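Local coordinates for protein alpha-fucosidase (Bifidobacterium bifidum, PDB 2EAB) that probably removes alpha-1,2-linked L-fucose from glycans as the calcium-containing catalytic part of a larger glycoside hydrolase, at residues G37-P42 with N412-S417; D174-T179 with A197-K202; S328-R333 with M437-E442; P566-L571 with I650-F655. All coordinates share one frame; numbering follows the deposited sequence.

Contact 1: G37-P42 with N412-S417; sequences GNYGNP and NTPWGS
Asn-38 and Pro-414 meet loop against loop, where the N-terminal beta-sandwich domain of this glycoside hydrolase family 95 enzyme touches its helical (alpha/alpha)6-barrel catalytic domain. The Asn-38 side chain can be traced outward from CB, which lies 3.8 Å from Pro-414 CD and also borders the carbonyl oxygen of Asn-412. One atom on, Asn-38 CG stands 3.5 Å from that same Asn-412 O. The flat amide then ends against the peptide that joins Thr-413 to Pro-414. CG is anti to the carbonyl carbon (chi1 -78°), which carries the group across to the second loop. Cut back to an alanine, this position would probably leave a gap over the Thr-413 to Pro-414 peptide, with only CB left to touch the proline ring. Next door, Pro-414 CG sits at the edge of the Tyr-39 ring, 4.0 Å from CE2, the two side chains crossing at about a right angle. Tyr-39 also packs on helix 42-50 and on Pro-763, while Asn-412 and Thr-413 tie their own polar ends back to Ala-405 and Thr-404. One water completes the junction, donating to Asn-38 O at 2.9 Å and to Asn-412 O at 2.7 Å.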
loop_
_atom_site.group_PDB
_atom_site.type_symbol
_atom_site.label_atom_id
_atom_site.label_comp_id
_atom_site.label_asym_id
_atom_site.label_seq_id
_atom_site.Cartn_x
_atom_site.Cartn_y
_atom_site.Cartn_z
ATOM N N GLY A 37 4.139 16.670 11.702
ATOM C CA GLY A 37 4.322 16.167 13.059
ATOM C C GLY A 37 5.474 15.188 13.172
ATOM O O GLY A 37 5.708 14.375 12.265
ATOM N N ASN A 38 6.192 15.291 14.293
ATOM C CA ASN A 38 7.350 14.449 14.625
ATOM C C ASN A 38 8.641 14.767 13.874
ATOM O O ASN A 38 9.650 14.099 14.073
ATOM C CB ASN A 38 7.015 12.949 14.534
ATOM C CG ASN A 38 6.238 12.450 15.737
ATOM O OD1 ASN A 38 6.653 12.634 16.883
ATOM N ND2 ASN A 38 5.116 11.802 15.481
ATOM N N TYR A 39 8.617 15.792 13.028
ATOM C CA TYR A 39 9.806 16.164 12.266
ATOM C C TYR A 39 10.306 17.579 12.569
ATOM O O TYR A 39 10.833 18.270 11.690
ATOM C CB TYR A 39 9.570 15.959 10.773
ATOM C CG TYR A 39 9.596 14.509 10.342
ATOM C CD1 TYR A 39 10.769 13.928 9.861
ATOM C CD2 TYR A 39 8.453 13.718 10.412
ATOM C CE1 TYR A 39 10.804 12.607 9.447
ATOM C CE2 TYR A 39 8.480 12.385 10.002
ATOM C CZ TYR A 39 9.654 11.846 9.519
ATOM O OH TYR A 39 9.691 10.548 9.084
ATOM N N GLY A 40 10.158 17.985 13.830
ATOM C CA GLY A 40 10.665 19.275 14.305
ATOM C C GLY A 40 12.181 19.347 14.373
ATOM O O GLY A 40 12.760 20.437 14.310
ATOM N N ASN A 41 12.825 18.191 14.518
ATOM C CA ASN A 41 14.278 18.092 14.440
ATOM C C ASN A 41 14.694 18.235 12.976
ATOM O O ASN A 41 14.315 17.399 12.147
ATOM C CB ASN A 41 14.742 16.746 15.014
ATOM C CG ASN A 41 16.258 16.593 15.043
ATOM O OD1 ASN A 41 16.984 17.212 14.264
ATOM N ND2 ASN A 41 16.741 15.746 15.948
ATOM N N PRO A 42 15.463 19.297 12.644
ATOM C CA PRO A 42 15.846 19.542 11.248
ATOM C C PRO A 42 16.563 18.369 10.577
ATOM O O PRO A 42 16.417 18.181 9.370
ATOM C CB PRO A 42 16.778 20.756 11.343
ATOM C CG PRO A 42 16.367 21.443 12.593
ATOM C CD PRO A 42 16.006 20.338 13.542
ATOM N N ASN A 412 7.553 8.982 19.120
ATOM C CA ASN A 412 8.516 9.706 18.280
ATOM C C ASN A 412 8.314 9.526 16.776
ATOM O O ASN A 412 8.924 10.240 15.977
ATOM C CB ASN A 412 9.948 9.289 18.624
ATOM C CG ASN A 412 10.364 9.691 20.022
ATOM O OD1 ASN A 412 9.809 10.623 20.615
ATOM N ND2 ASN A 412 11.350 8.985 20.558
ATOM N N THR A 413 7.475 8.563 16.402
ATOM C CA THR A 413 7.266 8.217 14.998
ATOM C C THR A 413 5.801 8.443 14.660
ATOM O O THR A 413 4.931 7.931 15.359
ATOM C CB THR A 413 7.692 6.767 14.748
ATOM O OG1 THR A 413 9.105 6.669 14.962
ATOM C CG2 THR A 413 7.360 6.315 13.334
ATOM N N PRO A 414 5.519 9.217 13.590
ATOM C CA PRO A 414 4.131 9.602 13.320
ATOM C C PRO A 414 3.274 8.384 13.015
ATOM O O PRO A 414 3.617 7.574 12.140
ATOM C CB PRO A 414 4.248 10.514 12.094
ATOM C CG PRO A 414 5.530 10.121 11.446
ATOM C CD PRO A 414 6.443 9.752 12.572
ATOM N N TRP A 415 2.179 8.250 13.759
ATOM C CA TRP A 415 1.277 7.099 13.647
ATOM C C TRP A 415 2.022 5.771 13.781
ATOM O O TRP A 415 1.576 4.747 13.262
ATOM C CB TRP A 415 0.456 7.135 12.347
ATOM C CG TRP A 415 -0.284 8.416 12.126
ATOM C CD1 TRP A 415 -1.437 8.814 12.732
ATOM C CD2 TRP A 415 0.082 9.469 11.225
ATOM N NE1 TRP A 415 -1.809 10.060 12.270
ATOM C CE2 TRP A 415 -0.896 10.481 11.341
ATOM C CE3 TRP A 415 1.144 9.654 10.331
ATOM C CZ2 TRP A 415 -0.841 11.670 10.596
ATOM C CZ3 TRP A 415 1.198 10.837 9.591
ATOM C CH2 TRP A 415 0.208 11.825 9.727
ATOM N N GLY A 416 3.157 5.801 14.480
ATOM C CA GLY A 416 3.970 4.611 14.705
ATOM C C GLY A 416 4.557 3.955 13.469
ATOM O O GLY A 416 5.090 2.855 13.558
ATOM N N SER A 417 4.466 4.630 12.320
ATOM C CA SER A 417 4.793 4.036 11.012
ATOM C C SER A 417 4.163 2.643 10.904
ATOM O O SER A 417 4.796 1.676 10.476
ATOM C CB SER A 417 6.306 4.003 10.774
ATOM O OG SER A 417 6.593 3.613 9.438
HETATM O O HOH W 1 10.207 12.531 16.461
#

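Contact 2: D174-T179 with A197-K202; sequences DGVTYT and ASKAGK
Thr-177 and Ser-198 grip each other where strand 190-197 runs out beside strand 176-185. The serine holds OG between its own N and carbonyl carbon (chi1 60°), a rotamer that swings the hydroxyl back to the neighbouring strand, where it accepts the Thr-177 N-H at 2.9 Å with an angle of 152°. The return bond, Ser-198 N to Thr-177 O, is weak. One residue along, Tyr-178 and Ala-197 form an antiparallel non-hydrogen-bonded pair, and Ala-197 CB reaches Tyr-178 CE1 at 3.8 Å. Val-176 CG1 rests over one face of that tyrosine ring, near its rim, and also touches Ser-198 OG at 3.4 Å. The other methyl, Val-176 CG2, is flanked by two lysines of contrasting shape. Lys-199 is stretched out beyond CG, laying CD 3.8 Å from Val-176 CG2 and carrying NZ to a water shared with Asp-174 O. Lys-202, folded at its second and third torsions, brings CG to 4.0 Å from Val-176 CG2. Between the lysines, a type II turn with Gly-201 at its third position sends the chain to strand 203-208 in the other sheet, the kind of sheet-to-sheet passage expected in the N-terminal beta-sandwich domain.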
loop_
_atom_site.group_PDB
_atom_site.type_symbol
_atom_site.label_atom_id
_atom_site.label_comp_id
_atom_site.label_asym_id
_atom_site.label_seq_id
_atom_site.Cartn_x
_atom_site.Cartn_y
_atom_site.Cartn_z
ATOM N N ASP A 174 40.168 16.632 -4.112
ATOM C CA ASP A 174 41.625 16.808 -4.148
ATOM C C ASP A 174 42.300 15.882 -5.173
ATOM O O ASP A 174 43.308 15.232 -4.875
ATOM C CB ASP A 174 42.213 16.620 -2.740
ATOM C CG ASP A 174 43.647 17.108 -2.625
ATOM O OD1 ASP A 174 43.983 18.158 -3.215
ATOM O OD2 ASP A 174 44.439 16.432 -1.933
ATOM N N GLY A 175 41.723 15.817 -6.372
ATOM C CA GLY A 175 42.290 15.050 -7.481
ATOM C C GLY A 175 41.854 13.600 -7.592
ATOM O O GLY A 175 42.104 12.953 -8.611
ATOM N N VAL A 176 41.197 13.087 -6.553
ATOM C CA VAL A 176 40.793 11.680 -6.497
ATOM C C VAL A 176 39.275 11.546 -6.640
ATOM O O VAL A 176 38.519 12.261 -5.977
ATOM C CB VAL A 176 41.256 11.005 -5.174
ATOM C CG1 VAL A 176 40.924 9.513 -5.169
ATOM C CG2 VAL A 176 42.751 11.213 -4.951
ATOM N N THR A 177 38.844 10.644 -7.519
ATOM C CA THR A 177 37.425 10.325 -7.666
ATOM C C THR A 177 37.034 9.196 -6.718
ATOM O O THR A 177 37.638 8.121 -6.725
ATOM C CB THR A 177 37.066 9.960 -9.125
ATOM O OG1 THR A 177 37.318 11.088 -9.970
ATOM C CG2 THR A 177 35.591 9.568 -9.250
ATOM N N TYR A 178 36.022 9.461 -5.897
ATOM C CA TYR A 178 35.482 8.471 -4.974
ATOM C C TYR A 178 34.095 8.070 -5.438
ATOM O O TYR A 178 33.287 8.927 -5.794
ATOM C CB TYR A 178 35.420 9.040 -3.555
ATOM C CG TYR A 178 36.779 9.373 -2.983
ATOM C CD1 TYR A 178 37.513 8.417 -2.282
ATOM C CD2 TYR A 178 37.335 10.643 -3.148
ATOM C CE1 TYR A 178 38.767 8.714 -1.755
ATOM C CE2 TYR A 178 38.590 10.953 -2.629
ATOM C CZ TYR A 178 39.295 9.986 -1.932
ATOM O OH TYR A 178 40.535 10.292 -1.421
ATOM N N THR A 179 33.832 6.766 -5.459
ATOM C CA THR A 179 32.497 6.281 -5.808
ATOM C C THR A 179 31.920 5.382 -4.726
ATOM O O THR A 179 32.655 4.701 -3.998
ATOM C CB THR A 179 32.450 5.525 -7.163
ATOM O OG1 THR A 179 33.001 4.213 -7.020
ATOM C CG2 THR A 179 33.194 6.288 -8.258
ATOM N N ALA A 197 38.190 4.259 -4.632
ATOM C CA ALA A 197 38.948 5.475 -4.905
ATOM C C ALA A 197 39.705 5.263 -6.216
ATOM O O ALA A 197 40.086 4.138 -6.534
ATOM C CB ALA A 197 39.910 5.764 -3.774
ATOM N N SER A 198 39.914 6.339 -6.973
ATOM C CA SER A 198 40.546 6.240 -8.296
ATOM C C SER A 198 42.057 6.014 -8.227
ATOM O O SER A 198 42.669 5.553 -9.198
ATOM C CB SER A 198 40.238 7.480 -9.134
ATOM O OG SER A 198 40.716 8.652 -8.501
ATOM N N LYS A 199 42.648 6.338 -7.081
ATOM C CA LYS A 199 44.085 6.182 -6.869
ATOM C C LYS A 199 44.349 5.202 -5.730
ATOM O O LYS A 199 43.708 5.276 -4.678
ATOM C CB LYS A 199 44.738 7.541 -6.585
ATOM C CG LYS A 199 44.649 8.529 -7.752
ATOM C CD LYS A 199 45.336 9.855 -7.439
ATOM C CE LYS A 199 45.134 10.856 -8.568
ATOM N NZ LYS A 199 45.841 12.145 -8.308
ATOM N N ALA A 200 45.282 4.276 -5.950
ATOM C CA ALA A 200 45.638 3.272 -4.945
ATOM C C ALA A 200 46.070 3.917 -3.629
ATOM O O ALA A 200 46.756 4.942 -3.626
ATOM C CB ALA A 200 46.728 2.349 -5.475
ATOM N N GLY A 201 45.643 3.319 -2.518
ATOM C CA GLY A 201 45.981 3.815 -1.185
ATOM C C GLY A 201 45.105 4.947 -0.673
ATOM O O GLY A 201 45.247 5.372 0.477
ATOM N N LYS A 202 44.193 5.431 -1.514
ATOM C CA LYS A 202 43.381 6.601 -1.175
ATOM C C LYS A 202 42.029 6.284 -0.532
ATOM O O LYS A 202 41.339 7.194 -0.067
ATOM C CB LYS A 202 43.201 7.518 -2.393
ATOM C CG LYS A 202 44.488 8.211 -2.866
ATOM C CD LYS A 202 45.206 8.976 -1.747
ATOM C CE LYS A 202 44.421 10.195 -1.279
ATOM N NZ LYS A 202 45.101 10.892 -0.154
HETATM O O HOH W 2 45.228 13.657 -6.042
#

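Contact 3: S328-R333 with M437-E442; sequences SAIYDR and MGELAE
Arg-333 and Glu-439 face each other from opposite directions in a two-pronged salt bridge. Arg-333 NH1 gives a nearly straight bond to Glu-439 OE1, 2.9 Å at 178°, lying in the guanidinium plane and meeting the oxygen on its syn side. The second prong, Arg-333 NH2 to Glu-439 OE2, is short at 2.7 Å but bent and weak; the guanidinium and carboxylate planes are turned 46° apart. Arg-333 NH1 also serves Asn-436 O, and Arg-333 NE makes a weak bond of 3.3 Å to Ala-329 O, so each guanidinium nitrogen has an acceptor, which should limit the group's rotation. Glu-439 reaches this position by bending at its second torsion. Ile-330 CG1 lies over one guanidinium face, toward its rim. Ile-330 CG2 packs 3.9 Å from Met-437 CG, and Ile-330 CD1 4.2 Å from Leu-440 CD2. The Leu-440 side chain is about 10 Å from a bound calcium ion. Ile-330 O and Tyr-331 O accept from Arg-380 of helix 365-386, and Leu-440 O from Ser-387. The arrangement is a buried joint between the C-terminal end of helix 316-331 and the 3-10 turn that leads into helix 442-450 of the helical catalytic domain.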
loop_
_atom_site.group_PDB
_atom_site.type_symbol
_atom_site.label_atom_id
_atom_site.label_comp_id
_atom_site.label_asym_id
_atom_site.label_seq_id
_atom_site.Cartn_x
_atom_site.Cartn_y
_atom_site.Cartn_z
ATOM N N SER A 328 15.269 -6.125 -11.824
ATOM C CA SER A 328 14.825 -5.714 -13.156
ATOM C C SER A 328 13.745 -6.628 -13.737
ATOM O O SER A 328 12.916 -6.171 -14.523
ATOM C CB SER A 328 16.006 -5.566 -14.124
ATOM O OG SER A 328 16.609 -6.814 -14.401
ATOM N N ALA A 329 13.745 -7.901 -13.349
ATOM C CA ALA A 329 12.708 -8.833 -13.795
ATOM C C ALA A 329 11.316 -8.311 -13.448
ATOM O O ALA A 329 10.380 -8.458 -14.242
ATOM C CB ALA A 329 12.923 -10.210 -13.201
ATOM N N ILE A 330 11.182 -7.702 -12.271
ATOM C CA ILE A 330 9.912 -7.102 -11.868
ATOM C C ILE A 330 9.775 -5.682 -12.416
ATOM O O ILE A 330 8.741 -5.319 -12.980
ATOM C CB ILE A 330 9.745 -7.072 -10.329
ATOM C CG1 ILE A 330 9.881 -8.480 -9.741
ATOM C CG2 ILE A 330 8.399 -6.448 -9.952
ATOM C CD1 ILE A 330 10.192 -8.501 -8.252
ATOM N N TYR A 331 10.819 -4.875 -12.245
ATOM C CA TYR A 331 10.739 -3.466 -12.607
ATOM C C TYR A 331 10.452 -3.260 -14.092
ATOM O O TYR A 331 9.669 -2.391 -14.457
ATOM C CB TYR A 331 12.011 -2.716 -12.196
ATOM C CG TYR A 331 11.928 -1.233 -12.465
ATOM C CD1 TYR A 331 11.347 -0.363 -11.536
ATOM C CD2 TYR A 331 12.402 -0.699 -13.664
ATOM C CE1 TYR A 331 11.251 0.994 -11.790
ATOM C CE2 TYR A 331 12.314 0.659 -13.927
ATOM C CZ TYR A 331 11.740 1.503 -12.985
ATOM O OH TYR A 331 11.637 2.854 -13.224
ATOM N N ASP A 332 11.093 -4.056 -14.944
ATOM C CA ASP A 332 10.980 -3.841 -16.386
ATOM C C ASP A 332 9.705 -4.409 -17.023
ATOM O O ASP A 332 9.530 -4.311 -18.239
ATOM C CB ASP A 332 12.246 -4.320 -17.112
ATOM C CG ASP A 332 13.432 -3.384 -16.902
ATOM O OD1 ASP A 332 13.217 -2.172 -16.677
ATOM O OD2 ASP A 332 14.585 -3.864 -16.982
ATOM N N ARG A 333 8.802 -4.961 -16.211
ATOM C CA ARG A 333 7.537 -5.499 -16.729
ATOM C C ARG A 333 6.646 -4.420 -17.335
ATOM O O ARG A 333 5.873 -4.698 -18.252
ATOM C CB ARG A 333 6.763 -6.222 -15.632
ATOM C CG ARG A 333 7.396 -7.512 -15.170
ATOM C CD ARG A 333 6.660 -8.035 -13.966
ATOM N NE ARG A 333 7.244 -9.266 -13.450
ATOM C CZ ARG A 333 6.794 -9.909 -12.377
ATOM N NH1 ARG A 333 5.750 -9.445 -11.702
ATOM N NH2 ARG A 333 7.387 -11.025 -11.976
ATOM N N MET A 437 2.885 -6.460 -10.464
ATOM C CA MET A 437 3.736 -6.850 -9.340
ATOM C C MET A 437 2.959 -7.771 -8.406
ATOM O O MET A 437 3.151 -7.732 -7.186
ATOM C CB MET A 437 4.209 -5.612 -8.569
ATOM C CG MET A 437 4.970 -4.606 -9.417
ATOM S SD MET A 437 5.521 -3.162 -8.504
ATOM C CE MET A 437 3.945 -2.405 -8.079
ATOM N N GLY A 438 2.101 -8.620 -8.974
ATOM C CA GLY A 438 1.133 -9.389 -8.187
ATOM C C GLY A 438 1.741 -10.244 -7.087
ATOM O O GLY A 438 1.167 -10.369 -5.999
ATOM N N GLU A 439 2.903 -10.835 -7.354
ATOM C CA GLU A 439 3.550 -11.682 -6.354
ATOM C C GLU A 439 3.929 -10.902 -5.095
ATOM O O GLU A 439 4.076 -11.480 -4.015
ATOM C CB GLU A 439 4.776 -12.386 -6.942
ATOM C CG GLU A 439 5.923 -11.469 -7.303
ATOM C CD GLU A 439 5.945 -11.057 -8.759
ATOM O OE1 GLU A 439 4.868 -10.840 -9.360
ATOM O OE2 GLU A 439 7.064 -10.955 -9.307
ATOM N N LEU A 440 4.073 -9.588 -5.238
ATOM C CA LEU A 440 4.503 -8.742 -4.133
ATOM C C LEU A 440 3.370 -8.449 -3.148
ATOM O O LEU A 440 3.598 -7.843 -2.100
ATOM C CB LEU A 440 5.156 -7.459 -4.649
ATOM C CG LEU A 440 6.311 -7.636 -5.644
ATOM C CD1 LEU A 440 7.069 -6.336 -5.818
ATOM C CD2 LEU A 440 7.267 -8.743 -5.237
ATOM N N ALA A 441 2.157 -8.902 -3.465
ATOM C CA ALA A 441 1.040 -8.837 -2.525
ATOM C C ALA A 441 1.099 -9.939 -1.473
ATOM O O ALA A 441 0.362 -9.890 -0.487
ATOM C CB ALA A 441 -0.278 -8.912 -3.270
ATOM N N GLU A 442 1.960 -10.936 -1.671
ATOM C CA GLU A 442 2.008 -12.082 -0.760
ATOM C C GLU A 442 2.089 -11.700 0.728
ATOM O O GLU A 442 1.328 -12.240 1.530
ATOM C CB GLU A 442 3.130 -13.058 -1.144
ATOM C CG GLU A 442 3.297 -14.263 -0.200
ATOM C CD GLU A 442 2.027 -15.090 -0.008
ATOM O OE1 GLU A 442 1.207 -15.189 -0.950
ATOM O OE2 GLU A 442 1.864 -15.662 1.093
#

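Contact 4: P566-L571 with I650-F655; sequences PEQGPL and IKEWYF
Gln-568 and Glu-652 lead the meeting of two loops in the (alpha/alpha)6-barrel catalytic domain, after strand 558-565 and before helix 697-711. Among polar contacts, Gln-568 NE2 donates to Glu-652 OE1 at 2.9 Å, in its own amide plane but from above the carboxylate plane. Glu-652, with CG anti to the backbone N (chi1 -179°) and extended beyond, carries its carboxylate across to the amide. Glu-652 OE1 also forms a salt bridge with Arg-710, and OE2 accepts from Ser-565. Gln-568 OE1, the amide's other end, accepts the N-H of Gln-672. A leucine in place of Gln-568 would probably leave both the Gln-672 N-H and Glu-652 OE1 short of one partner. Apolar packing centres on Trp-653, whose ring has Pro-570 CD over one face and Glu-652 CG over the opposite one. Trp-653 CZ2 passes 3.7 Å from Gly-569 CA, where a beta carbon would collide with it. Pro-570 CG meets the edge of the Phe-655 ring, 4.1 Å from CZ. One water donates to Pro-566 O and Glu-652 OE2; a second lies in the indole plane, donates at 2.8 Å to both Gln-568 O and Pro-570 O, and accepts the N-H of Trp-653 NE1 at 3.0 Å.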
loop_
_atom_site.group_PDB
_atom_site.type_symbol
_atom_site.label_atom_id
_atom_site.label_comp_id
_atom_site.label_asym_id
_atom_site.label_seq_id
_atom_site.Cartn_x
_atom_site.Cartn_y
_atom_site.Cartn_z
ATOM N N PRO A 566 -15.868 8.149 8.895
ATOM C CA PRO A 566 -14.700 9.006 9.123
ATOM C C PRO A 566 -14.655 10.188 8.143
ATOM O O PRO A 566 -14.907 9.988 6.955
ATOM C CB PRO A 566 -13.521 8.050 8.891
ATOM C CG PRO A 566 -14.076 6.699 9.203
ATOM C CD PRO A 566 -15.471 6.752 8.637
ATOM N N GLU A 567 -14.383 11.416 8.599
ATOM C CA GLU A 567 -14.246 11.829 9.997
ATOM C C GLU A 567 -15.183 13.015 10.229
ATOM O O GLU A 567 -14.753 14.081 10.694
ATOM C CB GLU A 567 -12.813 12.289 10.286
ATOM C CG GLU A 567 -11.769 11.205 10.423
ATOM C CD GLU A 567 -10.409 11.758 10.847
ATOM O OE1 GLU A 567 -9.388 11.076 10.602
ATOM O OE2 GLU A 567 -10.354 12.878 11.415
ATOM N N GLN A 568 -16.453 12.850 9.878
ATOM C CA GLN A 568 -17.443 13.905 10.097
ATOM C C GLN A 568 -18.788 13.306 10.479
ATOM O O GLN A 568 -18.963 12.089 10.426
ATOM C CB GLN A 568 -17.564 14.825 8.872
ATOM C CG GLN A 568 -18.160 14.150 7.648
ATOM C CD GLN A 568 -18.510 15.117 6.526
ATOM O OE1 GLN A 568 -18.367 16.335 6.653
ATOM N NE2 GLN A 568 -18.976 14.569 5.411
ATOM N N GLY A 569 -19.725 14.165 10.870
ATOM C CA GLY A 569 -21.051 13.734 11.276
ATOM C C GLY A 569 -21.074 13.145 12.675
ATOM O O GLY A 569 -20.082 13.227 13.411
ATOM N N PRO A 570 -22.218 12.558 13.065
ATOM C CA PRO A 570 -22.369 11.953 14.390
ATOM C C PRO A 570 -21.505 10.712 14.574
ATOM O O PRO A 570 -21.238 9.982 13.613
ATOM C CB PRO A 570 -23.847 11.545 14.432
ATOM C CG PRO A 570 -24.504 12.295 13.334
ATOM C CD PRO A 570 -23.461 12.465 12.280
ATOM N N LEU A 571 -21.109 10.470 15.820
ATOM C CA LEU A 571 -20.240 9.354 16.176
ATOM C C LEU A 571 -20.848 7.976 15.898
ATOM O O LEU A 571 -20.139 7.046 15.506
ATOM C CB LEU A 571 -19.882 9.460 17.658
ATOM C CG LEU A 571 -18.427 9.376 18.121
ATOM C CD1 LEU A 571 -17.492 10.151 17.198
ATOM C CD2 LEU A 571 -18.330 9.908 19.538
ATOM N N ILE A 650 -24.478 11.170 -3.734
ATOM C CA ILE A 650 -24.476 9.901 -3.008
ATOM C C ILE A 650 -24.627 10.224 -1.522
ATOM O O ILE A 650 -23.802 10.951 -0.962
ATOM C CB ILE A 650 -23.153 9.119 -3.217
ATOM C CG1 ILE A 650 -22.893 8.831 -4.704
ATOM C CG2 ILE A 650 -23.139 7.840 -2.377
ATOM C CD1 ILE A 650 -23.814 7.801 -5.345
ATOM N N LYS A 651 -25.676 9.710 -0.888
ATOM C CA LYS A 651 -25.858 9.944 0.547
ATOM C C LYS A 651 -24.719 9.318 1.342
ATOM O O LYS A 651 -24.278 8.203 1.039
ATOM C CB LYS A 651 -27.180 9.368 1.039
ATOM C CG LYS A 651 -28.417 10.075 0.524
ATOM C CD LYS A 651 -29.671 9.503 1.155
ATOM C CE LYS A 651 -30.917 10.053 0.478
ATOM N NZ LYS A 651 -32.159 9.603 1.153
ATOM N N GLU A 652 -24.256 10.033 2.363
ATOM C CA GLU A 652 -23.238 9.518 3.272
ATOM C C GLU A 652 -23.894 8.802 4.464
ATOM O O GLU A 652 -23.334 7.833 4.994
ATOM C CB GLU A 652 -22.290 10.646 3.704
ATOM C CG GLU A 652 -21.166 10.195 4.641
ATOM C CD GLU A 652 -19.976 11.144 4.709
ATOM O OE1 GLU A 652 -20.004 12.232 4.093
ATOM O OE2 GLU A 652 -18.999 10.791 5.405
ATOM N N TRP A 653 -25.086 9.265 4.847
ATOM C CA TRP A 653 -25.893 8.636 5.894
ATOM C C TRP A 653 -27.292 8.371 5.372
ATOM O O TRP A 653 -27.797 9.119 4.533
ATOM C CB TRP A 653 -25.990 9.531 7.130
ATOM C CG TRP A 653 -24.666 9.850 7.729
ATOM C CD1 TRP A 653 -23.975 9.107 8.649
ATOM C CD2 TRP A 653 -23.855 10.989 7.440
ATOM N NE1 TRP A 653 -22.783 9.721 8.950
ATOM C CE2 TRP A 653 -22.686 10.882 8.226
ATOM C CE3 TRP A 653 -24.007 12.102 6.597
ATOM C CZ2 TRP A 653 -21.671 11.839 8.188
ATOM C CZ3 TRP A 653 -23.002 13.051 6.564
ATOM C CH2 TRP A 653 -21.848 12.915 7.355
ATOM N N TYR A 654 -27.932 7.331 5.883
ATOM C CA TYR A 654 -29.264 6.965 5.394
ATOM C C TYR A 654 -30.377 7.898 5.855
ATOM O O TYR A 654 -31.468 7.881 5.279
ATOM C CB TYR A 654 -29.565 5.474 5.653
ATOM C CG TYR A 654 -28.561 4.621 4.927
ATOM C CD1 TYR A 654 -28.483 4.664 3.534
ATOM C CD2 TYR A 654 -27.638 3.836 5.616
ATOM C CE1 TYR A 654 -27.529 3.930 2.843
ATOM C CE2 TYR A 654 -26.678 3.095 4.931
ATOM C CZ TYR A 654 -26.630 3.149 3.548
ATOM O OH TYR A 654 -25.670 2.425 2.880
ATOM N N PHE A 655 -30.102 8.727 6.861
ATOM C CA PHE A 655 -31.056 9.773 7.251
ATOM C C PHE A 655 -30.910 11.084 6.463
ATOM O O PHE A 655 -31.655 12.043 6.693
ATOM C CB PHE A 655 -31.078 10.020 8.777
ATOM C CG PHE A 655 -29.738 10.380 9.397
ATOM C CD1 PHE A 655 -28.850 11.263 8.787
ATOM C CD2 PHE A 655 -29.402 9.866 10.647
ATOM C CE1 PHE A 655 -27.637 11.594 9.392
ATOM C CE2 PHE A 655 -28.196 10.189 11.257
ATOM C CZ PHE A 655 -27.311 11.054 10.629
HETATM O O HOH W 3 -16.327 10.969 4.756
HETATM O O HOH W 4 -20.517 9.854 10.933
#

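Overall arrangement
The four contacts run from the beta-sandwich into the helical catalytic domain without touching one another. Contact 2 lies within the N-terminal domain, between the two halves of contact 1 in sequence. Contact 1 joins that domain to the catalytic one. Contact 3 interlocks with it: residues 328-333 come before 412-417 and 437-442 after, so the two closures cross, with centres about 31 Å apart on opposite sides of the chain's centre. Contact 4 follows last, wholly within the catalytic range, as is contact 3, some 39 Å away between centres. Contacts 2 and 4 are the farthest pair, about 65 Å between centres. Interdomain and intradomain closures thus interleave, tying the beta and helical parts into one body.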